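Local atomic coordinates of Old Yellow Enzyme (Pichia, PDB entry 6AGZ), a protein that probably reduces the activated carbon-carbon double bond of enone compounds asymmetrically, using flavin mononucleotide bound in a TIM barrel. Residues L114-D119 / L194-Q199; P129-S134 / L158-Q163; L136-E141 / T245-G250; V186-G191 / R218-V223. One frame throughout, in Å; residues are numbered along the deposited sequence.

How the contacts relate
The four contacts gather around the third, fourth and fifth strands of the TIM barrel and the excursion between the third and fourth; only contact 4 holds flavin-pocket residues, His-187 and His-190. Contact 1 stands at the hub: its centre is 9 Å from those of contacts 3 and 4 and 11 Å from that of contact 2. Along the chain, contact 2 is nested inside the loop that contact 1 closes, whereas contacts 1 and 3 interlock. Contact 4 follows contact 2 and lies within the span closed by contact 3. Helix 193-198 links the set, since Gln-196 reaches Gly-191 and Pro-133 while Asp-195 and Gln-199 bond to Ser-249 and Gly-250. The loops after the third, fourth and fifth strands are thus tied together beside the flavin-pocket histidines.

Contact 1: residues L114-D119 / L194-Q199; sequences LGRAAD and LDQFIQ
Gln-196 lays its terminal amide against the backbone of Leu-114 to Arg-116 and the first carbons of the Arg-116 side chain, and it supplies most of the surface buried here. Both ends of the amide are used. NE2 gives a hydrogen bond to Leu-114 O at 2.9 Å, bent at the hydrogen and with the carbonyl tilted out of the amide plane. OE1 accepts from Arg-116 N at 3.2 Å along an almost straight N-H line (177°), although this donor lies well off the direction in which the amide C=O points. An amide that can donate and accept at once suits glutamine to this place, where a turn offers one carbonyl and one N-H side by side.

The turn belongs to the loop that follows strand 106-112, the third strand of the TIM barrel, while helix 193-198 comes after the fourth; the glutamine therefore ties together the loops of two adjacent barrel strands. Its NE2 has a second acceptor in Gly-191 O, so the nitrogen is gripped by two carbonyls and the rotation of the amide is fixed. Gly-115 fits for a steric reason: its phi is positive, and a beta carbon would run into Gln-196 OE1. With CG set between its backbone N and carbonyl carbon (chi1 72°), Arg-116 brings that CG within 3.5 Å of Gln-196 OE1, and the extended chain then carries the guanidinium past the glutamine, its plane 35° from the amide. Arg-116 NH1 ends in a weak hydrogen bond to Leu-136 O.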
# COMPACT_ATOMS: atom_id res chain seq x y z
N LEU A 114 5.09 12.58 23.42
CA LEU A 114 4.82 13.79 22.66
C LEU A 114 5.91 14.10 21.65
O LEU A 114 5.62 14.46 20.50
CB LEU A 114 4.63 14.97 23.62
CG LEU A 114 3.43 14.85 24.56
CD1 LEU A 114 3.22 16.13 25.35
CD2 LEU A 114 2.18 14.50 23.78
N GLY A 115 7.18 13.99 22.04
CA GLY A 115 8.24 14.38 21.14
C GLY A 115 8.25 15.89 20.94
O GLY A 115 8.10 16.67 21.89
N ARG A 116 8.42 16.31 19.68
CA ARG A 116 8.45 17.73 19.36
C ARG A 116 7.08 18.40 19.47
O ARG A 116 6.97 19.59 19.17
CB ARG A 116 9.02 17.94 17.95
CG ARG A 116 8.09 17.51 16.83
CD ARG A 116 8.75 17.73 15.47
NE ARG A 116 7.83 17.49 14.36
CZ ARG A 116 8.14 17.68 13.08
NH1 ARG A 116 9.35 18.10 12.75
NH2 ARG A 116 7.24 17.44 12.14
N ALA A 117 6.05 17.67 19.88
CA ALA A 117 4.72 18.22 20.07
C ALA A 117 4.48 18.71 21.49
O ALA A 117 3.40 19.25 21.77
CB ALA A 117 3.66 17.18 19.70
N ALA A 118 5.44 18.54 22.39
CA ALA A 118 5.23 18.80 23.80
C ALA A 118 5.31 20.29 24.12
O ALA A 118 5.76 21.11 23.31
CB ALA A 118 6.26 18.04 24.64
N ASP A 119 4.84 20.63 25.31
CA ASP A 119 5.00 21.96 25.88
C ASP A 119 6.45 22.12 26.33
O ASP A 119 6.84 21.48 27.32
CB ASP A 119 4.04 22.15 27.06
CG ASP A 119 4.03 23.57 27.61
OD1 ASP A 119 5.00 24.32 27.40
OD2 ASP A 119 3.03 23.93 28.27
N LEU A 194 6.52 8.71 17.94
CA LEU A 194 6.71 7.55 17.07
C LEU A 194 6.35 7.89 15.63
O LEU A 194 7.07 7.50 14.69
CB LEU A 194 5.88 6.38 17.58
CG LEU A 194 6.02 6.06 19.07
CD1 LEU A 194 5.45 4.70 19.34
CD2 LEU A 194 7.47 6.12 19.53
N ASP A 195 5.25 8.61 15.43
CA ASP A 195 4.92 9.09 14.09
C ASP A 195 6.03 9.96 13.53
O ASP A 195 6.39 9.85 12.36
CB ASP A 195 3.59 9.85 14.12
CG ASP A 195 2.97 9.99 12.75
OD1 ASP A 195 3.11 9.05 11.93
OD2 ASP A 195 2.33 11.03 12.48
N GLN A 196 6.61 10.83 14.38
CA GLN A 196 7.74 11.65 13.94
C GLN A 196 8.88 10.78 13.44
O GLN A 196 9.55 11.13 12.45
CB GLN A 196 8.22 12.54 15.09
CG GLN A 196 7.19 13.54 15.58
CD GLN A 196 7.51 14.08 16.96
OE1 GLN A 196 8.67 14.13 17.36
NE2 GLN A 196 6.48 14.48 17.69
N PHE A 197 9.14 9.65 14.10
CA PHE A 197 10.14 8.73 13.58
C PHE A 197 9.70 8.09 12.27
O PHE A 197 10.54 7.78 11.42
CB PHE A 197 10.47 7.65 14.62
CG PHE A 197 11.56 8.04 15.57
CD1 PHE A 197 11.29 8.80 16.69
CD2 PHE A 197 12.87 7.66 15.32
CE1 PHE A 197 12.30 9.16 17.56
CE2 PHE A 197 13.89 8.02 16.19
CZ PHE A 197 13.60 8.78 17.31
N ILE A 198 8.39 7.89 12.09
CA ILE A 198 7.90 7.28 10.86
C ILE A 198 7.94 8.27 9.69
O ILE A 198 8.22 7.87 8.55
CB ILE A 198 6.48 6.73 11.08
CG1 ILE A 198 6.49 5.64 12.15
CG2 ILE A 198 5.90 6.19 9.79
CD1 ILE A 198 5.10 5.17 12.54
N GLN A 199 7.70 9.55 9.95
CA GLN A 199 7.48 10.52 8.88
C GLN A 199 8.79 11.02 8.29
O GLN A 199 9.72 11.37 9.03
CB GLN A 199 6.65 11.70 9.40
CG GLN A 199 5.26 11.33 9.88
CD GLN A 199 4.33 10.93 8.76
OE1 GLN A 199 4.55 11.28 7.60
NE2 GLN A 199 3.28 10.19 9.09

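Contact 2: residues P129-S134 / L158-Q163; sequences PFLAPS and LEQIEQ
Leu-131 presents both methyl groups to the carboxamide of Gln-160, and this pair makes up nearly all of the contact. CD1 lies over a face of the carboxamide, almost straight above Gln-160 CD at 3.9 Å, while CD2 comes in obliquely on the same face, 3.6 Å from Gln-160 NE2. Pro-129 adds a lighter touch, its CG 4.3 Å from Gln-160 NE2. These are van der Waals contacts: the branched leucine gives a broad apolar surface, and the long glutamine is able to span the distance between strand and helix.

What places the amide lies one shell out. The Gln-160 chain runs extended beyond CG (chi2 172°), and its OE1 accepts a hydrogen bond from Thr-157 N, just before the segment, which fixes the turn of the carboxamide at the start of the helix. With the carboxamide gone, as in an alanine here, Thr-157 N is likely to lose this acceptor and a gap to open beside the Leu-131 methyls.

On the strand side, Phe-130 and Ala-132 pair through their backbones with Gln-154 and Met-156, as strand 130-132 runs parallel to strand 153-155 in a small two-stranded sheet separate from the barrel. Helix 158-179 begins just after that second strand and lays Gln-160 against Leu-131 and Pro-129 of the first, while Ala-132 and Pro-133 meet Gln-196 of helix 193-198.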
# COMPACT_ATOMS: atom_id res chain seq x y z
N PRO A 129 14.49 17.80 28.73
CA PRO A 129 14.75 18.35 27.40
C PRO A 129 13.56 18.15 26.46
O PRO A 129 12.56 17.50 26.79
CB PRO A 129 15.96 17.56 26.91
CG PRO A 129 15.87 16.26 27.65
CD PRO A 129 15.29 16.59 28.99
N PHE A 130 13.68 18.75 25.28
CA PHE A 130 12.65 18.75 24.25
C PHE A 130 13.16 17.92 23.08
O PHE A 130 14.04 18.37 22.34
CB PHE A 130 12.33 20.19 23.84
CG PHE A 130 11.15 20.34 22.93
CD1 PHE A 130 9.98 19.63 23.17
CD2 PHE A 130 11.20 21.22 21.87
CE1 PHE A 130 8.89 19.79 22.33
CE2 PHE A 130 10.11 21.38 21.03
CZ PHE A 130 8.96 20.66 21.26
N LEU A 131 12.63 16.71 22.94
CA LEU A 131 13.25 15.69 22.10
C LEU A 131 12.41 15.38 20.87
O LEU A 131 11.19 15.59 20.84
CB LEU A 131 13.48 14.41 22.91
CG LEU A 131 14.29 14.60 24.19
CD1 LEU A 131 14.47 13.28 24.93
CD2 LEU A 131 15.64 15.23 23.88
N ALA A 132 13.08 14.86 19.85
CA ALA A 132 12.49 14.52 18.56
C ALA A 132 13.49 13.66 17.79
O ALA A 132 14.67 13.61 18.16
CB ALA A 132 12.14 15.79 17.76
N PRO A 133 13.04 12.96 16.75
CA PRO A 133 14.01 12.22 15.92
C PRO A 133 15.06 13.12 15.30
O PRO A 133 16.25 12.77 15.29
CB PRO A 133 13.13 11.55 14.85
CG PRO A 133 11.85 12.32 14.86
CD PRO A 133 11.66 12.73 16.29
N SER A 134 14.67 14.28 14.79
CA SER A 134 15.59 15.27 14.26
C SER A 134 15.26 16.63 14.86
O SER A 134 14.14 16.88 15.29
CB SER A 134 15.54 15.33 12.73
OG SER A 134 15.89 14.08 12.16
N LEU A 158 21.32 7.93 20.93
CA LEU A 158 21.05 6.50 21.05
C LEU A 158 20.63 6.14 22.47
O LEU A 158 19.71 5.33 22.67
CB LEU A 158 22.29 5.70 20.64
CG LEU A 158 22.43 5.35 19.16
CD1 LEU A 158 23.86 4.97 18.83
CD2 LEU A 158 21.48 4.22 18.80
N GLU A 159 21.27 6.76 23.47
CA GLU A 159 20.92 6.49 24.86
C GLU A 159 19.49 6.91 25.16
O GLU A 159 18.76 6.20 25.86
CB GLU A 159 21.90 7.20 25.79
CG GLU A 159 21.51 7.16 27.26
CD GLU A 159 21.37 5.75 27.80
OE1 GLU A 159 22.07 4.84 27.30
OE2 GLU A 159 20.57 5.55 28.73
N GLN A 160 19.07 8.07 24.65
CA GLN A 160 17.70 8.52 24.88
C GLN A 160 16.68 7.61 24.20
O GLN A 160 15.57 7.45 24.71
CB GLN A 160 17.54 9.96 24.41
CG GLN A 160 18.30 10.97 25.26
CD GLN A 160 18.29 12.37 24.68
OE1 GLN A 160 18.38 12.55 23.46
NE2 GLN A 160 18.17 13.37 25.54
N ILE A 161 17.04 7.01 23.07
CA ILE A 161 16.13 6.09 22.40
C ILE A 161 16.02 4.79 23.19
O ILE A 161 14.91 4.27 23.41
CB ILE A 161 16.61 5.83 20.95
CG1 ILE A 161 16.51 7.12 20.13
CG2 ILE A 161 15.79 4.72 20.31
CD1 ILE A 161 17.10 7.00 18.74
N GLU A 162 17.15 4.25 23.64
CA GLU A 162 17.13 3.09 24.52
C GLU A 162 16.27 3.35 25.75
O GLU A 162 15.44 2.52 26.14
CB GLU A 162 18.56 2.74 24.94
CG GLU A 162 19.43 2.20 23.81
CD GLU A 162 19.01 0.81 23.38
OE1 GLU A 162 18.94 -0.08 24.25
OE2 GLU A 162 18.76 0.61 22.18
N GLN A 163 16.45 4.52 26.38
CA GLN A 163 15.66 4.87 27.55
C GLN A 163 14.18 4.99 27.19
O GLN A 163 13.31 4.67 28.01
CB GLN A 163 16.17 6.17 28.16
CG GLN A 163 15.57 6.48 29.52
CD GLN A 163 15.88 5.40 30.54
OE1 GLN A 163 17.03 5.00 30.71
NE2 GLN A 163 14.85 4.91 31.22

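Contact 3: residues L136-E141 / T245-G250; sequences LYFSEE and TFQGSG
Phe-138 covers the backbone and side-chain stem of Gln-247, joining the residue just before the N-cap of helix 140-148 to the loop after strand 236-240, the fifth strand of the TIM barrel. The close part runs from the base of the ring to its face. Phe-138 CB approaches Gln-247 O to 3.4 Å, and the backbones come near enough here that a beta carbon on Gly-248 would sit tightly against that same CB; glycine suits both this space and its positive phi. The ring turns one face to the glutamine, whose methylene CG makes a CH-pi contact almost on the ring normal, at 4.2 Å from the centroid. An aromatic face serves well for covering such an aliphatic stem.

The surroundings are looser. Phe-138, Gln-247 and Gly-248 all remain partly exposed, so this is a surface contact, and the polar end of the glutamine is held in another direction by no more than a weak hydrogen bond from Gln-247 NE2 to His-190 O. The methylene is covered from a second direction as well, since Gln-247 CG also stands 3.5 Å above the plane of the Phe-246 ring, displaced toward its rim.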
# COMPACT_ATOMS: atom_id res chain seq x y z
N LEU A 136 14.02 19.45 14.45
CA LEU A 136 13.11 20.17 13.58
C LEU A 136 11.80 20.42 14.32
O LEU A 136 11.35 19.58 15.09
CB LEU A 136 12.83 19.39 12.29
CG LEU A 136 14.02 19.02 11.41
CD1 LEU A 136 13.57 18.11 10.28
CD2 LEU A 136 14.70 20.26 10.85
N TYR A 137 11.21 21.59 14.08
CA TYR A 137 9.91 21.94 14.63
C TYR A 137 8.84 21.73 13.58
O TYR A 137 9.10 21.80 12.38
CB TYR A 137 9.90 23.39 15.11
CG TYR A 137 10.97 23.72 16.13
CD1 TYR A 137 10.76 23.54 17.48
CD2 TYR A 137 12.21 24.22 15.72
CE1 TYR A 137 11.73 23.84 18.41
CE2 TYR A 137 13.19 24.52 16.64
CZ TYR A 137 12.95 24.33 17.99
OH TYR A 137 13.93 24.63 18.91
N PHE A 138 7.61 21.47 14.04
CA PHE A 138 6.51 21.32 13.09
C PHE A 138 5.90 22.65 12.67
O PHE A 138 5.11 22.68 11.73
CB PHE A 138 5.42 20.40 13.66
CG PHE A 138 4.71 20.94 14.88
CD1 PHE A 138 3.65 21.83 14.75
CD2 PHE A 138 5.07 20.52 16.15
CE1 PHE A 138 2.99 22.31 15.87
CE2 PHE A 138 4.41 21.00 17.27
CZ PHE A 138 3.37 21.90 17.13
N SER A 139 6.26 23.75 13.34
CA SER A 139 5.74 25.06 12.98
C SER A 139 6.67 26.13 13.53
O SER A 139 7.40 25.91 14.50
CB SER A 139 4.31 25.27 13.50
OG SER A 139 4.30 25.32 14.92
N GLU A 140 6.63 27.31 12.89
CA GLU A 140 7.38 28.45 13.40
C GLU A 140 6.87 28.89 14.76
O GLU A 140 7.64 29.40 15.58
CB GLU A 140 7.32 29.61 12.40
CG GLU A 140 8.03 29.34 11.08
CD GLU A 140 9.54 29.36 11.22
OE1 GLU A 140 10.04 29.99 12.18
OE2 GLU A 140 10.22 28.74 10.38
N GLU A 141 5.57 28.73 15.01
CA GLU A 141 5.01 29.03 16.32
C GLU A 141 5.67 28.19 17.41
O GLU A 141 6.11 28.71 18.44
CB GLU A 141 3.50 28.80 16.29
CG GLU A 141 2.78 29.11 17.60
CD GLU A 141 1.28 28.83 17.51
OE1 GLU A 141 0.66 29.26 16.52
OE2 GLU A 141 0.74 28.19 18.43
N THR A 245 -2.08 14.81 8.51
CA THR A 245 -1.05 15.83 8.34
C THR A 245 -0.93 16.72 9.58
O THR A 245 -0.34 17.80 9.51
CB THR A 245 -1.34 16.69 7.10
OG1 THR A 245 -2.67 17.21 7.18
CG2 THR A 245 -1.20 15.85 5.84
N PHE A 246 -1.47 16.27 10.70
CA PHE A 246 -1.42 17.04 11.94
C PHE A 246 0.01 17.11 12.46
O PHE A 246 0.75 16.12 12.45
CB PHE A 246 -2.34 16.40 12.98
CG PHE A 246 -2.48 17.20 14.25
CD1 PHE A 246 -3.03 18.47 14.23
CD2 PHE A 246 -2.08 16.67 15.46
CE1 PHE A 246 -3.17 19.21 15.39
CE2 PHE A 246 -2.22 17.40 16.63
CZ PHE A 246 -2.76 18.66 16.60
N GLN A 247 0.41 18.31 12.90
CA GLN A 247 1.72 18.55 13.50
C GLN A 247 2.86 18.17 12.56
O GLN A 247 3.82 17.51 12.95
CB GLN A 247 1.84 17.83 14.85
CG GLN A 247 1.03 18.48 15.95
CD GLN A 247 1.08 17.72 17.26
OE1 GLN A 247 1.01 18.30 18.34
NE2 GLN A 247 1.18 16.40 17.17
N GLY A 248 2.75 18.61 11.31
CA GLY A 248 3.82 18.47 10.35
C GLY A 248 3.98 17.11 9.72
O GLY A 248 4.94 16.92 8.95
N SER A 249 3.10 16.15 10.00
CA SER A 249 3.18 14.85 9.35
C SER A 249 2.91 14.99 7.86
O SER A 249 2.16 15.88 7.42
CB SER A 249 2.20 13.87 9.99
OG SER A 249 2.63 13.50 11.29
N GLY A 250 3.52 14.11 7.07
CA GLY A 250 3.53 14.30 5.63
C GLY A 250 2.26 13.85 4.92
O GLY A 250 1.90 14.43 3.90

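Contact 4: residues V186-G191 / R218-V223; sequences VHSAHG and RLLLEV. With FMN (flavin mononucleotide), chain C.
Leu-220 and Ser-188 each turn the first atom beyond CB opposite to the backbone nitrogen (chi1 171° and -174°), and this brings the leucine fork up to the serine hydroxyl. Ser-188 OG lies 3.7 Å from Leu-220 CD2 and equally near CD1. The hydroxyl is buried against these methyls without a polar partner in the model, and serine fits as a small side chain among Leu-194, Ile-198 and Leu-220. Two residues earlier on the strand, Val-186 CG1 meets Leu-220 CD1 at 3.9 Å, and the other valine methyl reaches more loosely toward Val-223. Beta-branched valine fits a strand whose outer side is covered by a helix.

This is the layering of a TIM barrel: strand 183-187 is the fourth of eight parallel strands, and helix 218-231 packs on its outside. His-187 leaves the strand on the side away from the helix, and its ring meets the flavin. Its NE2 lies 3.4 Å from FMN O2, which stands over one ring face, offset toward the rim; ND1 accepts from Ala-189 N at 3.2 Å, close to the ring plane, which fixes the turn of the imidazole. A leucine in its place is likely to leave Ala-189 N without its acceptor and FMN O2 without the imidazole nitrogen. Like His-187, His-190 lines the FMN pocket but sets its edge toward N1, with CE1 3.9 Å from it.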
# COMPACT_ATOMS: atom_id res chain seq x y z
N VAL A 186 -0.16 1.40 21.88
CA VAL A 186 0.96 2.27 21.54
C VAL A 186 0.45 3.34 20.58
O VAL A 186 0.04 3.04 19.45
CB VAL A 186 2.12 1.47 20.93
CG1 VAL A 186 3.16 2.41 20.40
CG2 VAL A 186 2.72 0.55 21.98
N HIS A 187 0.46 4.59 21.04
CA HIS A 187 0.07 5.73 20.21
C HIS A 187 1.22 6.03 19.25
O HIS A 187 2.28 6.50 19.67
CB HIS A 187 -0.26 6.94 21.08
CG HIS A 187 -0.93 8.06 20.35
ND1 HIS A 187 -0.90 8.18 18.98
CD2 HIS A 187 -1.64 9.12 20.81
CE1 HIS A 187 -1.57 9.26 18.62
NE2 HIS A 187 -2.03 9.85 19.71
N SER A 188 1.01 5.76 17.97
CA SER A 188 2.01 6.00 16.94
C SER A 188 1.41 6.82 15.80
O SER A 188 1.72 6.61 14.62
CB SER A 188 2.58 4.68 16.41
OG SER A 188 3.65 4.91 15.51
N ALA A 189 0.54 7.76 16.14
CA ALA A 189 -0.20 8.53 15.16
C ALA A 189 -0.14 10.02 15.49
O ALA A 189 0.37 10.43 16.53
CB ALA A 189 -1.66 8.07 15.08
N HIS A 190 -0.66 10.82 14.56
CA HIS A 190 -0.97 12.23 14.80
C HIS A 190 0.28 13.06 15.12
O HIS A 190 0.23 14.00 15.91
CB HIS A 190 -2.02 12.38 15.90
CG HIS A 190 -3.34 11.79 15.56
ND1 HIS A 190 -4.16 11.20 16.50
CD2 HIS A 190 -3.99 11.69 14.37
CE1 HIS A 190 -5.26 10.76 15.91
NE2 HIS A 190 -5.19 11.04 14.62
N GLY A 191 1.40 12.72 14.49
CA GLY A 191 2.58 13.56 14.59
C GLY A 191 3.26 13.58 15.94
O GLY A 191 4.06 14.48 16.19
N ARG A 218 11.61 1.52 12.54
CA ARG A 218 12.36 0.64 13.43
C ARG A 218 12.00 0.88 14.89
O ARG A 218 11.79 -0.08 15.65
CB ARG A 218 13.86 0.82 13.21
CG ARG A 218 14.70 -0.14 14.04
CD ARG A 218 16.17 -0.07 13.64
NE ARG A 218 16.34 -0.10 12.20
CZ ARG A 218 16.29 -1.20 11.45
NH1 ARG A 218 16.05 -2.37 12.02
NH2 ARG A 218 16.46 -1.12 10.14
N LEU A 219 11.93 2.14 15.32
CA LEU A 219 11.66 2.43 16.72
C LEU A 219 10.31 1.87 17.14
O LEU A 219 10.19 1.23 18.20
CB LEU A 219 11.73 3.94 16.98
CG LEU A 219 11.88 4.38 18.44
CD1 LEU A 219 12.55 5.73 18.53
CD2 LEU A 219 10.55 4.42 19.17
N LEU A 220 9.28 2.11 16.33
CA LEU A 220 7.95 1.58 16.64
C LEU A 220 7.99 0.06 16.80
O LEU A 220 7.48 -0.48 17.78
CB LEU A 220 6.96 1.97 15.55
CG LEU A 220 5.59 1.29 15.65
CD1 LEU A 220 4.87 1.72 16.92
CD2 LEU A 220 4.74 1.58 14.42
N LEU A 221 8.61 -0.64 15.84
CA LEU A 221 8.62 -2.10 15.88
C LEU A 221 9.42 -2.62 17.06
O LEU A 221 9.06 -3.65 17.64
CB LEU A 221 9.16 -2.65 14.56
CG LEU A 221 8.27 -2.44 13.34
CD1 LEU A 221 8.91 -3.03 12.10
CD2 LEU A 221 6.89 -3.03 13.57
N GLU A 222 10.50 -1.94 17.43
CA GLU A 222 11.29 -2.37 18.58
C GLU A 222 10.50 -2.18 19.88
O GLU A 222 10.50 -3.06 20.75
CB GLU A 222 12.61 -1.61 18.63
CG GLU A 222 13.57 -1.97 17.51
CD GLU A 222 14.90 -1.23 17.59
OE1 GLU A 222 14.97 -0.22 18.31
OE2 GLU A 222 15.86 -1.67 16.93
N VAL A 223 9.81 -1.04 20.01
CA VAL A 223 8.94 -0.83 21.16
C VAL A 223 7.87 -1.92 21.22
O VAL A 223 7.60 -2.50 22.28
CB VAL A 223 8.31 0.57 21.11
CG1 VAL A 223 7.21 0.70 22.16
CG2 VAL A 223 9.37 1.64 21.32
N1 FMN C . -6.78 10.09 19.49
C2 FMN C . -5.70 9.44 20.08
O2 FMN C . -5.17 8.50 19.49
N3 FMN C . -5.23 9.84 21.31
C4 FMN C . -5.83 10.90 21.96
O4 FMN C . -5.41 11.27 23.06
C4A FMN C . -6.90 11.55 21.38
N5 FMN C . -7.50 12.61 22.03
C5A FMN C . -8.57 13.26 21.46
C6 FMN C . -9.16 14.32 22.13
C7 FMN C . -10.24 14.99 21.56
C7M FMN C . -10.89 16.13 22.29
C8 FMN C . -10.73 14.59 20.33
C8M FMN C . -11.90 15.30 19.71
C9 FMN C . -10.14 13.53 19.66
C9A FMN C . -9.05 12.86 20.22
N10 FMN C . -8.46 11.80 19.56
C10 FMN C . -7.38 11.15 20.14
C1' FMN C . -8.98 11.35 18.23
C2' FMN C . -10.14 10.38 18.49
O2' FMN C . -9.66 9.26 19.19
C3' FMN C . -10.86 9.94 17.21
O3' FMN C . -9.97 9.21 16.39
C4' FMN C . -11.41 11.14 16.45
O4' FMN C . -12.09 11.99 17.34
C5' FMN C . -12.38 10.71 15.35
O5' FMN C . -13.40 9.91 15.90
P FMN C . -14.90 10.49 16.02
O1P FMN C . -15.34 11.01 14.68
O2P FMN C . -15.83 9.39 16.47
O3P FMN C . -14.91 11.61 17.04